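Local coordinates for response regulator receiver protein (PDB 4XLT), which probably works as a phosphorylation-controlled receiver in bacterial two-component signalling, taking up a phosphoryl group on an acidic side chain of its active site, at residues E73-L78 and I86-I91; D5-D10 and D43-Q48; K21-S26 and K115-P120. All coordinates share one frame; numbering follows the deposited sequence.

Contact 1: E73-L78 and I86-I91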
ATOM      1  N   GLU A  73       5.899  13.586  -3.246  1.00 26.96           N
ATOM      2  CA  GLU A  73       5.092  14.011  -2.110  1.00 30.33           C
ATOM      3  C   GLU A  73       3.625  14.110  -2.509  1.00 31.11           C
ATOM      4  O   GLU A  73       2.743  13.660  -1.778  1.00 33.88           O
ATOM      5  CB  GLU A  73       5.587  15.348  -1.559  1.00 33.18           C
ATOM      6  CG  GLU A  73       7.028  15.319  -1.088  1.00 61.44           C
ATOM      7  CD  GLU A  73       7.369  16.499  -0.205  1.00 73.81           C
ATOM      8  OE1 GLU A  73       6.462  16.992   0.497  1.00 78.71           O
ATOM      9  OE2 GLU A  73       8.540  16.935  -0.216  1.00 81.81           O
ATOM     10  N   HIS A  74       3.374  14.699  -3.674  1.00 23.75           N
ATOM     11  CA  HIS A  74       2.023  14.758  -4.217  1.00 20.96           C
ATOM     12  C   HIS A  74       1.565  13.385  -4.684  1.00 17.15           C
ATOM     13  O   HIS A  74       0.383  13.059  -4.606  1.00 24.59           O
ATOM     14  CB  HIS A  74       1.948  15.760  -5.364  1.00 21.95           C
ATOM     15  CG  HIS A  74       1.940  17.186  -4.912  1.00 27.66           C
ATOM     16  ND1 HIS A  74       0.807  17.805  -4.430  1.00 26.44           N
ATOM     17  CD2 HIS A  74       2.926  18.111  -4.860  1.00 30.59           C
ATOM     18  CE1 HIS A  74       1.095  19.051  -4.103  1.00 36.81           C
ATOM     19  NE2 HIS A  74       2.374  19.263  -4.355  1.00 44.50           N
ATOM     20  N   TYR A  75       2.512  12.583  -5.163  1.00 16.17           N
ATOM     21  CA  TYR A  75       2.222  11.229  -5.613  1.00 13.68           C
ATOM     22  C   TYR A  75       1.783  10.343  -4.447  1.00 21.19           C
ATOM     23  O   TYR A  75       0.888   9.509  -4.591  1.00 12.64           O
ATOM     24  CB  TYR A  75       3.444  10.625  -6.308  1.00 15.83           C
ATOM     25  CG  TYR A  75       3.233   9.205  -6.785  1.00 15.29           C
ATOM     26  CD1 TYR A  75       2.652   8.945  -8.019  1.00 10.36           C
ATOM     27  CD2 TYR A  75       3.612   8.125  -5.999  1.00 11.31           C
ATOM     28  CE1 TYR A  75       2.453   7.652  -8.456  1.00  9.12           C
ATOM     29  CE2 TYR A  75       3.418   6.830  -6.426  1.00 10.43           C
ATOM     30  CZ  TYR A  75       2.836   6.597  -7.654  1.00 10.54           C
ATOM     31  OH  TYR A  75       2.639   5.304  -8.083  1.00  8.18           O
ATOM     32  N   GLY A  76       2.413  10.533  -3.291  1.00 16.12           N
ATOM     33  CA  GLY A  76       2.086   9.766  -2.103  1.00 17.38           C
ATOM     34  C   GLY A  76       0.697  10.074  -1.575  1.00 24.22           C
ATOM     35  O   GLY A  76       0.170   9.345  -0.734  1.00 19.32           O
HETATM   36  N   MSE A  77       0.106  11.156  -2.074  1.00 27.47           N
HETATM   37  CA  MSE A  77      -1.237  11.569  -1.671  1.00 29.83           C
HETATM   38  C   MSE A  77      -2.326  10.844  -2.466  1.00 24.59           C
HETATM   39  O   MSE A  77      -3.484  10.809  -2.054  1.00 18.50           O
HETATM   40  CB  MSE A  77      -1.393  13.085  -1.824  1.00 20.80           C
HETATM   41  CG  MSE A  77      -0.723  13.894  -0.721  1.00 33.83           C
HETATM   42 SE   MSE A  77      -0.616  15.811  -1.106  0.85 61.48          SE
HETATM   43  CE  MSE A  77      -2.123  15.965  -2.335  1.00 42.63           C
ATOM     44  N   LEU A  78      -1.952  10.268  -3.604  1.00 14.67           N
ATOM     45  CA  LEU A  78      -2.880   9.461  -4.392  1.00 24.89           C
ATOM     46  C   LEU A  78      -3.358   8.255  -3.587  1.00 19.79           C
ATOM     47  O   LEU A  78      -2.644   7.779  -2.705  1.00 23.79           O
ATOM     48  CB  LEU A  78      -2.220   9.000  -5.692  1.00 11.00           C
ATOM     49  CG  LEU A  78      -1.838  10.112  -6.668  1.00 11.06           C
ATOM     50  CD1 LEU A  78      -0.984   9.559  -7.800  1.00  9.89           C
ATOM     51  CD2 LEU A  78      -3.088  10.795  -7.209  1.00 11.69           C
ATOM     52  N   ILE A  86       0.787   1.029 -10.319  1.00 12.31           N
ATOM     53  CA  ILE A  86       1.839   1.857 -10.890  1.00 11.86           C
ATOM     54  C   ILE A  86       3.221   1.456 -10.376  1.00 12.96           C
ATOM     55  O   ILE A  86       3.380   1.098  -9.209  1.00 17.00           O
ATOM     56  CB  ILE A  86       1.584   3.347 -10.576  1.00 11.91           C
ATOM     57  CG1 ILE A  86       0.249   3.791 -11.178  1.00 13.48           C
ATOM     58  CG2 ILE A  86       2.726   4.222 -11.079  1.00 11.94           C
ATOM     59  CD1 ILE A  86      -0.163   5.197 -10.798  1.00 19.26           C
ATOM     60  N   ARG A  87       4.207   1.489 -11.269  1.00 14.47           N
ATOM     61  CA  ARG A  87       5.609   1.355 -10.894  1.00 10.92           C
ATOM     62  C   ARG A  87       6.352   2.617 -11.317  1.00 11.18           C
ATOM     63  O   ARG A  87       6.453   2.917 -12.506  1.00 18.43           O
ATOM     64  CB  ARG A  87       6.236   0.122 -11.539  1.00 11.79           C
ATOM     65  CG  ARG A  87       5.502  -1.173 -11.244  1.00 22.90           C
ATOM     66  CD  ARG A  87       5.519  -1.526  -9.766  1.00 21.58           C
ATOM     67  NE  ARG A  87       4.832  -2.790  -9.521  1.00 26.02           N
ATOM     68  CZ  ARG A  87       3.566  -2.890  -9.130  1.00 25.19           C
ATOM     69  NH1 ARG A  87       2.845  -1.795  -8.917  1.00 11.68           N
ATOM     70  NH2 ARG A  87       3.023  -4.085  -8.941  1.00 20.39           N
ATOM     71  N   LEU A  88       6.865   3.355 -10.338  1.00 18.27           N
ATOM     72  CA  LEU A  88       7.472   4.659 -10.583  1.00 14.76           C
ATOM     73  C   LEU A  88       9.002   4.585 -10.588  1.00 19.92           C
ATOM     74  O   LEU A  88       9.614   4.054  -9.660  1.00 12.72           O
ATOM     75  CB  LEU A  88       6.985   5.658  -9.529  1.00 11.49           C
ATOM     76  CG  LEU A  88       7.658   7.028  -9.416  1.00 17.98           C
ATOM     77  CD1 LEU A  88       7.551   7.797 -10.710  1.00 14.34           C
ATOM     78  CD2 LEU A  88       7.041   7.825  -8.278  1.00 16.23           C
ATOM     79  N   PHE A  89       9.613   5.113 -11.644  1.00 26.16           N
ATOM     80  CA  PHE A  89      11.068   5.106 -11.771  1.00 14.98           C
ATOM     81  C   PHE A  89      11.617   6.514 -11.954  1.00 20.56           C
ATOM     82  O   PHE A  89      11.012   7.350 -12.625  1.00 17.72           O
ATOM     83  CB  PHE A  89      11.506   4.223 -12.944  1.00 15.95           C
ATOM     84  CG  PHE A  89      11.142   2.780 -12.777  1.00 15.08           C
ATOM     85  CD1 PHE A  89       9.892   2.318 -13.158  1.00 14.37           C
ATOM     86  CD2 PHE A  89      12.042   1.884 -12.227  1.00 15.67           C
ATOM     87  CE1 PHE A  89       9.552   0.987 -12.993  1.00 14.15           C
ATOM     88  CE2 PHE A  89      11.706   0.555 -12.061  1.00 15.27           C
ATOM     89  CZ  PHE A  89      10.461   0.107 -12.445  1.00 14.62           C
HETATM   90  N   MSE A  90      12.771   6.767 -11.349  1.00 25.06           N
HETATM   91  CA  MSE A  90      13.451   8.045 -11.487  1.00 20.22           C
HETATM   92  C   MSE A  90      14.479   7.954 -12.616  1.00 22.40           C
HETATM   93  O   MSE A  90      15.209   6.970 -12.718  1.00 22.57           O
HETATM   94  CB  MSE A  90      14.121   8.434 -10.164  1.00 20.96           C
HETATM   95  CG  MSE A  90      14.688   9.847 -10.118  1.00 34.68           C
HETATM   96 SE   MSE A  90      13.332  11.220  -9.832  1.00 86.77          SE
HETATM   97  CE  MSE A  90      13.021  10.956  -7.929  1.00 36.98           C
ATOM     98  N   ILE A  91      14.525   8.965 -13.475  1.00 24.50           N
ATOM     99  CA  ILE A  91      15.511   8.983 -14.552  1.00 27.15           C
ATOM    100  C   ILE A  91      16.329  10.268 -14.521  1.00 39.84           C
ATOM    101  O   ILE A  91      15.815  11.334 -14.178  1.00 39.54           O
ATOM    102  CB  ILE A  91      14.856   8.831 -15.943  1.00 34.84           C
ATOM    103  CG1 ILE A  91      13.816   9.932 -16.175  1.00 27.79           C
ATOM    104  CG2 ILE A  91      14.230   7.448 -16.096  1.00 25.10           C
ATOM    105  CD1 ILE A  91      13.210   9.923 -17.562  1.00 31.99           C
TER
HETATM  106  O   HOH W   1       3.717   3.229  -7.046  1.00  1.56           O
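The ring of Y75 is held in two different ways by strand 86-92: L88 lies over one of its faces, and I86 meets its hydroxyl end. Methyl CD2 of L88 sits 4.1 Å from the centroid of the Y75 ring and 11° off the ring normal, so this is a CH-pi contact above the middle of the face. The two side chains run past each other in opposite directions, and CD2 stands over the middle, not the rim. I86 approaches nearly head-on, with CG2 3.2 Å from Y75 OH, a tight approach for a methyl and a hydroxyl oxygen. Y75 has CG anti to the backbone N (chi1 179°), a setting that sends the ring across toward the strand. No direct hydrogen bond spans the segments. A water in the ring plane lies 2.6 Å from Y75 OH and 3.1 Å from I86 O, to which it can donate, though other acceptors compete for its protons. The same I86 O accepts from R87 NH1 at 3.0 Å, with that donor well above the carbonyl plane. Further out, H108 meets the Y75 ring edge-to-face, and L78 packs on L45 of helix 38-46. I86 and L88 also rest on I57 of the adjoining strand 54-60, so helix 68-75 packs against the sheet where strands 86-92 and 54-60 lie side by side.

Contact 2: D5-D10 and D43-Q48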
ATOM      1  N   ASP A   5       0.819   0.793 -19.807  1.00 29.17           N
ATOM      2  CA  ASP A   5       0.827   2.196 -20.184  1.00 28.47           C
ATOM      3  C   ASP A   5       2.111   2.835 -19.678  1.00 32.17           C
ATOM      4  O   ASP A   5       2.651   2.430 -18.648  1.00 29.44           O
ATOM      5  CB  ASP A   5      -0.390   2.932 -19.619  1.00 33.36           C
ATOM      6  CG  ASP A   5      -1.697   2.453 -20.221  1.00 37.24           C
ATOM      7  OD1 ASP A   5      -1.661   1.782 -21.275  1.00 32.87           O
ATOM      8  OD2 ASP A   5      -2.762   2.759 -19.643  1.00 37.15           O
ATOM      9  N   PHE A   6       2.605   3.828 -20.407  1.00 38.23           N
ATOM     10  CA  PHE A   6       3.793   4.552 -19.981  1.00 24.82           C
ATOM     11  C   PHE A   6       3.514   6.039 -19.844  1.00 26.78           C
ATOM     12  O   PHE A   6       2.930   6.664 -20.727  1.00 25.49           O
ATOM     13  CB  PHE A   6       4.945   4.320 -20.956  1.00 26.33           C
ATOM     14  CG  PHE A   6       5.774   3.108 -20.636  1.00 29.95           C
ATOM     15  CD1 PHE A   6       5.282   1.837 -20.872  1.00 34.54           C
ATOM     16  CD2 PHE A   6       7.047   3.243 -20.104  1.00 25.29           C
ATOM     17  CE1 PHE A   6       6.044   0.717 -20.587  1.00 37.10           C
ATOM     18  CE2 PHE A   6       7.815   2.130 -19.813  1.00 25.84           C
ATOM     19  CZ  PHE A   6       7.313   0.863 -20.055  1.00 37.53           C
ATOM     20  N   ILE A   7       3.931   6.592 -18.714  1.00 24.26           N
ATOM     21  CA  ILE A   7       3.805   8.016 -18.462  1.00 21.09           C
ATOM     22  C   ILE A   7       5.186   8.612 -18.243  1.00 20.29           C
ATOM     23  O   ILE A   7       5.905   8.210 -17.330  1.00 20.76           O
ATOM     24  CB  ILE A   7       2.916   8.292 -17.239  1.00 26.18           C
ATOM     25  CG1 ILE A   7       1.506   7.746 -17.479  1.00 21.96           C
ATOM     26  CG2 ILE A   7       2.879   9.783 -16.929  1.00 19.44           C
ATOM     27  CD1 ILE A   7       0.590   7.865 -16.285  1.00 19.63           C
ATOM     28  N   ILE A   8       5.565   9.557 -19.095  1.00 21.55           N
ATOM     29  CA  ILE A   8       6.852  10.220 -18.954  1.00 21.00           C
ATOM     30  C   ILE A   8       6.647  11.636 -18.434  1.00 20.69           C
ATOM     31  O   ILE A   8       5.806  12.379 -18.943  1.00 21.87           O
ATOM     32  CB  ILE A   8       7.626  10.263 -20.285  1.00 22.82           C
ATOM     33  CG1 ILE A   8       7.610   8.889 -20.956  1.00 23.88           C
ATOM     34  CG2 ILE A   8       9.057  10.724 -20.055  1.00 22.44           C
ATOM     35  CD1 ILE A   8       8.235   8.873 -22.340  1.00 26.14           C
ATOM     36  N   VAL A   9       7.408  11.993 -17.404  1.00 29.15           N
ATOM     37  CA  VAL A   9       7.349  13.324 -16.809  1.00 19.51           C
ATOM     38  C   VAL A   9       8.731  13.961 -16.857  1.00 19.91           C
ATOM     39  O   VAL A   9       9.624  13.574 -16.103  1.00 34.19           O
ATOM     40  CB  VAL A   9       6.852  13.279 -15.348  1.00 22.07           C
ATOM     41  CG1 VAL A   9       6.634  14.689 -14.819  1.00 18.77           C
ATOM     42  CG2 VAL A   9       5.572  12.464 -15.243  1.00 17.70           C
ATOM     43  N   ASP A  10       8.906  14.931 -17.748  1.00 32.23           N
ATOM     44  CA  ASP A  10      10.210  15.557 -17.958  1.00 29.22           C
ATOM     45  C   ASP A  10      10.046  17.015 -18.389  1.00 32.05           C
ATOM     46  O   ASP A  10       9.256  17.322 -19.284  1.00 25.48           O
ATOM     47  CB  ASP A  10      11.012  14.773 -19.004  1.00 25.56           C
ATOM     48  CG  ASP A  10      12.508  15.070 -18.957  1.00 34.77           C
ATOM     49  OD1 ASP A  10      12.900  16.223 -18.670  1.00 26.55           O
ATOM     50  OD2 ASP A  10      13.297  14.138 -19.217  1.00 39.40           O
ATOM     51  N   ASP A  43      -2.299  16.004 -11.954  1.00 28.68           N
ATOM     52  CA  ASP A  43      -3.697  16.221 -12.321  1.00 28.94           C
ATOM     53  C   ASP A  43      -4.284  15.017 -13.051  1.00 25.92           C
ATOM     54  O   ASP A  43      -5.395  14.585 -12.749  1.00 25.34           O
ATOM     55  CB  ASP A  43      -3.843  17.470 -13.195  1.00 32.18           C
ATOM     56  CG  ASP A  43      -3.630  18.755 -12.420  1.00 44.03           C
ATOM     57  OD1 ASP A  43      -3.682  18.715 -11.173  1.00 46.93           O
ATOM     58  OD2 ASP A  43      -3.418  19.807 -13.061  1.00 54.58           O
ATOM     59  N   HIS A  44      -3.537  14.482 -14.011  1.00 23.68           N
ATOM     60  CA  HIS A  44      -3.985  13.306 -14.750  1.00 23.95           C
ATOM     61  C   HIS A  44      -4.142  12.091 -13.839  1.00 31.28           C
ATOM     62  O   HIS A  44      -5.102  11.329 -13.965  1.00 35.84           O
ATOM     63  CB  HIS A  44      -3.015  12.980 -15.883  1.00 23.92           C
ATOM     64  CG  HIS A  44      -3.254  11.643 -16.510  1.00 24.09           C
ATOM     65  ND1 HIS A  44      -2.451  10.550 -16.264  1.00 29.49           N
ATOM     66  CD2 HIS A  44      -4.220  11.216 -17.360  1.00 26.11           C
ATOM     67  CE1 HIS A  44      -2.905   9.511 -16.941  1.00 23.48           C
ATOM     68  NE2 HIS A  44      -3.978   9.888 -17.613  1.00 25.70           N
ATOM     69  N   LEU A  45      -3.200  11.914 -12.918  1.00 28.73           N
ATOM     70  CA  LEU A  45      -3.237  10.777 -12.004  1.00 27.81           C
ATOM     71  C   LEU A  45      -4.413  10.865 -11.030  1.00 18.76           C
ATOM     72  O   LEU A  45      -4.991   9.850 -10.653  1.00 19.16           O
ATOM     73  CB  LEU A  45      -1.920  10.669 -11.233  1.00 16.71           C
ATOM     74  CG  LEU A  45      -0.702  10.251 -12.062  1.00 18.04           C
ATOM     75  CD1 LEU A  45       0.565  10.275 -11.222  1.00 19.68           C
ATOM     76  CD2 LEU A  45      -0.921   8.872 -12.662  1.00 16.53           C
ATOM     77  N   ARG A  46      -4.775  12.081 -10.636  1.00 19.69           N
ATOM     78  CA  ARG A  46      -5.867  12.276  -9.687  1.00 22.66           C
ATOM     79  C   ARG A  46      -7.225  11.929 -10.289  1.00 21.97           C
ATOM     80  O   ARG A  46      -8.208  11.774  -9.563  1.00 36.01           O
ATOM     81  CB  ARG A  46      -5.877  13.716  -9.174  1.00 25.92           C
ATOM     82  CG  ARG A  46      -4.843  13.991  -8.097  1.00 28.30           C
ATOM     83  CD  ARG A  46      -4.738  15.474  -7.785  1.00 37.31           C
ATOM     84  NE  ARG A  46      -3.757  15.737  -6.735  1.00 49.47           N
ATOM     85  CZ  ARG A  46      -3.300  16.946  -6.424  1.00 62.92           C
ATOM     86  NH1 ARG A  46      -3.728  18.013  -7.085  1.00 62.83           N
ATOM     87  NH2 ARG A  46      -2.407  17.086  -5.453  1.00 66.88           N
ATOM     88  N   SER A  47      -7.280  11.807 -11.610  1.00 23.09           N
ATOM     89  CA  SER A  47      -8.528  11.470 -12.284  1.00 29.06           C
ATOM     90  C   SER A  47      -8.625   9.972 -12.571  1.00 24.62           C
ATOM     91  O   SER A  47      -9.623   9.500 -13.114  1.00 26.43           O
ATOM     92  CB  SER A  47      -8.670  12.266 -13.585  1.00 27.41           C
ATOM     93  OG  SER A  47      -7.710  11.859 -14.544  1.00 32.92           O
ATOM     94  N   GLN A  48      -7.589   9.226 -12.196  1.00 22.50           N
ATOM     95  CA  GLN A  48      -7.553   7.791 -12.456  1.00 22.29           C
ATOM     96  C   GLN A  48      -8.120   6.989 -11.290  1.00 21.54           C
ATOM     97  O   GLN A  48      -8.103   7.439 -10.146  1.00 27.16           O
ATOM     98  CB  GLN A  48      -6.121   7.336 -12.748  1.00 20.89           C
ATOM     99  CG  GLN A  48      -5.415   8.140 -13.827  1.00 33.72           C
ATOM    100  CD  GLN A  48      -6.137   8.098 -15.159  1.00 36.06           C
ATOM    101  OE1 GLN A  48      -6.518   7.032 -15.639  1.00 26.68           O
ATOM    102  NE2 GLN A  48      -6.330   9.266 -15.761  1.00 37.67           N
TER
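I7 reaches helix 38-46 with a single methyl, CD1, which touches both H44 and L45. Before it in the strand, D5 turns its carboxylate to S31, whose hydroxyl is hydrogen-bonded to OD1, and F6 packs against V56. At I7, CG1 lies anti to the carbonyl carbon (chi1 -61°) and the chain continues extended, so that CD1 leads. This methyl comes in at the edge of the H44 imidazole, near the ring plane, 3.9 Å from H44 CE1. It also lies 4.1 Å from CD2 of L45, and the isoleucine side chain crosses those of H44 and L45 at a slant. Edge packing leaves H44 ND1 buried with no polar partner in the model. One face of the same ring carries Q48 NE2, offset toward the rim and 3.0 Å above its plane, and that amide is fixed by a bond from Q48 NE2 to H44 O of 3.0 Å. S47 OG joins it on H44 O at 2.7 Å, and with S47 N three donors converge there. Beyond I7, I8 packs on V32 and V9 on L59. D10 ends the segment, with OD1 accepting from S12 N and OD2 in a salt bridge to K115. Aliphatic packing of a helix on one face of a parallel sheet, with D10 beside D60, the predicted phosphorylation site, characterises the alternating beta-alpha CheY-like receiver fold.

Contact 3: K21-S26 and K115-P120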
ATOM      1  N   LYS A  21       9.621   8.488 -28.323  1.00 38.39           N
ATOM      2  CA  LYS A  21       9.969   7.878 -29.600  1.00 48.59           C
ATOM      3  C   LYS A  21      10.592   6.497 -29.414  1.00 43.01           C
ATOM      4  O   LYS A  21      10.194   5.537 -30.072  1.00 49.41           O
ATOM      5  CB  LYS A  21      10.927   8.792 -30.367  1.00 61.06           C
ATOM      6  CG  LYS A  21      11.289   8.320 -31.763  1.00 76.31           C
ATOM      7  CD  LYS A  21      12.444   9.140 -32.323  1.00 88.36           C
ATOM      8  CE  LYS A  21      12.179  10.634 -32.191  1.00 93.93           C
ATOM      9  NZ  LYS A  21      13.347  11.457 -32.616  1.00 96.73           N
ATOM     10  N   LEU A  22      11.564   6.402 -28.510  1.00 39.94           N
ATOM     11  CA  LEU A  22      12.277   5.148 -28.277  1.00 40.50           C
ATOM     12  C   LEU A  22      11.367   4.057 -27.715  1.00 40.12           C
ATOM     13  O   LEU A  22      11.441   2.903 -28.135  1.00 47.13           O
ATOM     14  CB  LEU A  22      13.461   5.375 -27.332  1.00 44.97           C
ATOM     15  CG  LEU A  22      14.518   6.386 -27.786  1.00 54.92           C
ATOM     16  CD1 LEU A  22      15.716   6.371 -26.847  1.00 53.67           C
ATOM     17  CD2 LEU A  22      14.953   6.125 -29.220  1.00 60.06           C
ATOM     18  N   LEU A  23      10.513   4.425 -26.763  1.00 37.48           N
ATOM     19  CA  LEU A  23       9.585   3.475 -26.159  1.00 44.18           C
ATOM     20  C   LEU A  23       8.592   2.933 -27.185  1.00 40.11           C
ATOM     21  O   LEU A  23       8.242   1.753 -27.163  1.00 41.54           O
ATOM     22  CB  LEU A  23       8.835   4.123 -24.992  1.00 33.84           C
ATOM     23  CG  LEU A  23       9.664   4.373 -23.731  1.00 49.75           C
ATOM     24  CD1 LEU A  23       8.849   5.109 -22.680  1.00 45.20           C
ATOM     25  CD2 LEU A  23      10.196   3.060 -23.178  1.00 47.55           C
ATOM     26  N   LEU A  24       8.142   3.803 -28.083  1.00 41.46           N
ATOM     27  CA  LEU A  24       7.248   3.391 -29.157  1.00 53.20           C
ATOM     28  C   LEU A  24       7.992   2.557 -30.192  1.00 53.73           C
ATOM     29  O   LEU A  24       7.419   1.652 -30.797  1.00 51.61           O
ATOM     30  CB  LEU A  24       6.608   4.608 -29.828  1.00 51.98           C
ATOM     31  CG  LEU A  24       5.547   5.347 -29.014  1.00 48.25           C
ATOM     32  CD1 LEU A  24       5.006   6.529 -29.802  1.00 53.10           C
ATOM     33  CD2 LEU A  24       4.425   4.398 -28.623  1.00 47.82           C
ATOM     34  N   LYS A  25       9.273   2.866 -30.386  1.00 57.75           N
ATOM     35  CA  LYS A  25      10.100   2.165 -31.365  1.00 66.15           C
ATOM     36  C   LYS A  25      10.263   0.695 -30.999  1.00 62.68           C
ATOM     37  O   LYS A  25      10.377  -0.164 -31.875  1.00 66.82           O
ATOM     38  CB  LYS A  25      11.472   2.832 -31.486  1.00 73.21           C
ATOM     39  N   SER A  26      10.278   0.410 -29.702  1.00 49.94           N
ATOM     40  CA  SER A  26      10.308  -0.968 -29.230  1.00 50.97           C
ATOM     41  C   SER A  26       8.886  -1.475 -29.019  1.00 62.48           C
ATOM     42  O   SER A  26       7.933  -0.694 -29.017  1.00 54.87           O
ATOM     43  CB  SER A  26      11.115  -1.084 -27.936  1.00 47.83           C
ATOM     44  OG  SER A  26      10.519  -0.333 -26.890  1.00 43.87           O
ATOM     45  N   LYS A 115      20.135   8.241 -17.878  1.00 53.82           N
ATOM     46  CA  LYS A 115      19.818   8.717 -19.222  1.00 52.70           C
ATOM     47  C   LYS A 115      21.024   8.541 -20.141  1.00 54.94           C
ATOM     48  O   LYS A 115      22.156   8.798 -19.734  1.00 60.17           O
ATOM     49  CB  LYS A 115      19.395  10.186 -19.202  1.00 53.14           C
ATOM     50  CG  LYS A 115      17.968  10.439 -18.754  1.00 51.45           C
ATOM     51  CD  LYS A 115      17.619  11.906 -18.947  1.00 57.02           C
ATOM     52  CE  LYS A 115      16.164  12.195 -18.627  1.00 47.64           C
ATOM     53  NZ  LYS A 115      15.836  13.619 -18.921  1.00 41.81           N
ATOM     54  N   PRO A 116      20.787   8.104 -21.389  1.00 57.86           N
ATOM     55  CA  PRO A 116      19.469   7.771 -21.939  1.00 52.98           C
ATOM     56  C   PRO A 116      18.965   6.417 -21.453  1.00 48.68           C
ATOM     57  O   PRO A 116      19.751   5.606 -20.965  1.00 53.00           O
ATOM     58  CB  PRO A 116      19.722   7.749 -23.447  1.00 60.41           C
ATOM     59  CG  PRO A 116      21.142   7.311 -23.563  1.00 69.01           C
ATOM     60  CD  PRO A 116      21.858   7.928 -22.387  1.00 68.87           C
ATOM     61  N   LEU A 117      17.666   6.184 -21.585  1.00 46.01           N
ATOM     62  CA  LEU A 117      17.051   4.958 -21.095  1.00 44.00           C
ATOM     63  C   LEU A 117      17.520   3.722 -21.861  1.00 48.35           C
ATOM     64  O   LEU A 117      17.474   3.690 -23.092  1.00 51.36           O
ATOM     65  CB  LEU A 117      15.531   5.072 -21.180  1.00 39.87           C
ATOM     66  CG  LEU A 117      14.727   4.020 -20.426  1.00 44.83           C
ATOM     67  CD1 LEU A 117      15.030   4.108 -18.943  1.00 50.31           C
ATOM     68  CD2 LEU A 117      13.246   4.214 -20.689  1.00 45.30           C
ATOM     69  N   GLU A 118      17.975   2.710 -21.129  1.00 46.35           N
ATOM     70  CA  GLU A 118      18.336   1.435 -21.742  1.00 59.90           C
ATOM     71  C   GLU A 118      17.120   0.520 -21.795  1.00 52.81           C
ATOM     72  O   GLU A 118      16.722  -0.058 -20.783  1.00 48.54           O
ATOM     73  CB  GLU A 118      19.477   0.753 -20.981  1.00 73.66           C
ATOM     74  CG  GLU A 118      20.851   1.379 -21.193  1.00 85.83           C
ATOM     75  CD  GLU A 118      21.096   2.578 -20.298  1.00 94.79           C
ATOM     76  OE1 GLU A 118      20.350   2.750 -19.310  1.00 98.69           O
ATOM     77  OE2 GLU A 118      22.039   3.348 -20.582  1.00 97.49           O
ATOM     78  N   ILE A 119      16.533   0.400 -22.981  1.00 51.54           N
ATOM     79  CA  ILE A 119      15.330  -0.406 -23.173  1.00 52.75           C
ATOM     80  C   ILE A 119      15.477  -1.868 -22.717  1.00 54.86           C
ATOM     81  O   ILE A 119      14.588  -2.379 -22.034  1.00 55.80           O
ATOM     82  CB  ILE A 119      14.878  -0.378 -24.650  1.00 56.89           C
ATOM     83  CG1 ILE A 119      14.639   1.067 -25.098  1.00 61.45           C
ATOM     84  CG2 ILE A 119      13.619  -1.212 -24.845  1.00 52.25           C
ATOM     85  CD1 ILE A 119      14.228   1.203 -26.549  1.00 70.38           C
ATOM     86  N   PRO A 120      16.588  -2.549 -23.075  1.00 56.47           N
ATOM     87  CA  PRO A 120      16.666  -3.931 -22.579  1.00 55.05           C
ATOM     88  C   PRO A 120      16.774  -4.006 -21.056  1.00 48.60           C
ATOM     89  O   PRO A 120      16.286  -4.961 -20.450  1.00 49.34           O
ATOM     90  CB  PRO A 120      17.937  -4.474 -23.247  1.00 54.52           C
ATOM     91  CG  PRO A 120      18.744  -3.270 -23.576  1.00 52.88           C
ATOM     92  CD  PRO A 120      17.745  -2.211 -23.926  1.00 57.98           C
TER
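I119 presses on the last turn of helix 13-25 with both ends of its branched side chain, while L117 meets L23. The CD1 methyl of I119 lies 3.6 Å from L22 O and 4.3 Å from L22 CB, so its nearer neighbour is the backbone oxygen. Its CG2 branch comes to 3.8 Å from S26 OG, the serine CB almost as near. L23 and L117 cross at about a right angle and touch through one methyl each, L23 CD2 and L117 CD2 being 4.1 Å apart. What positions the serine is its chi1 of 63°, which sets OG between backbone N and carbonyl carbon, bonding back to L23 O at 3.1 Å from above the carbonyl plane, 41° out of it. L22 O, the oxygen beneath I119, accepts from S26 N. In the second shell, L58 of strand 54-60 lies against both L23 and L117, and F6 and I8 flank L23 from strand 4-9. The cis peptide between K115 and P116, a hallmark of receiver domains, precedes L117 and turns the chain; K115 NZ forms salt bridges with D15 and D60 in the acidic pocket. With no hydrogen bond across and the serine hydroxyl turned onto its own helix, the contact rests on apolar van der Waals packing, with L23 and L117 buried and L22, S26 and I119 partly exposed.

Overall arrangement
Contacts 1 and 2 are buried, centred 7 and 9 Å from the chain's centre, whereas contact 3 is partly buried, at 13 Å. The first two load the same face of the parallel sheet and adjoin each other: M77 and H74 of contact 1 pack on R46 of contact 2, and both touch E104 of a second subunit. Contact 3 joins helices 13-25 and 119-129 on the other face, which strand 4-9 also reaches through residues flanking I7. A salt bridge between D10 and K115 joins contacts 2 and 3. Chemistry follows place: an aromatic face and a water in contact 1, an imidazole edge in contact 2, aliphatic packing with a marginal serine and backbone carbonyl in contact 3.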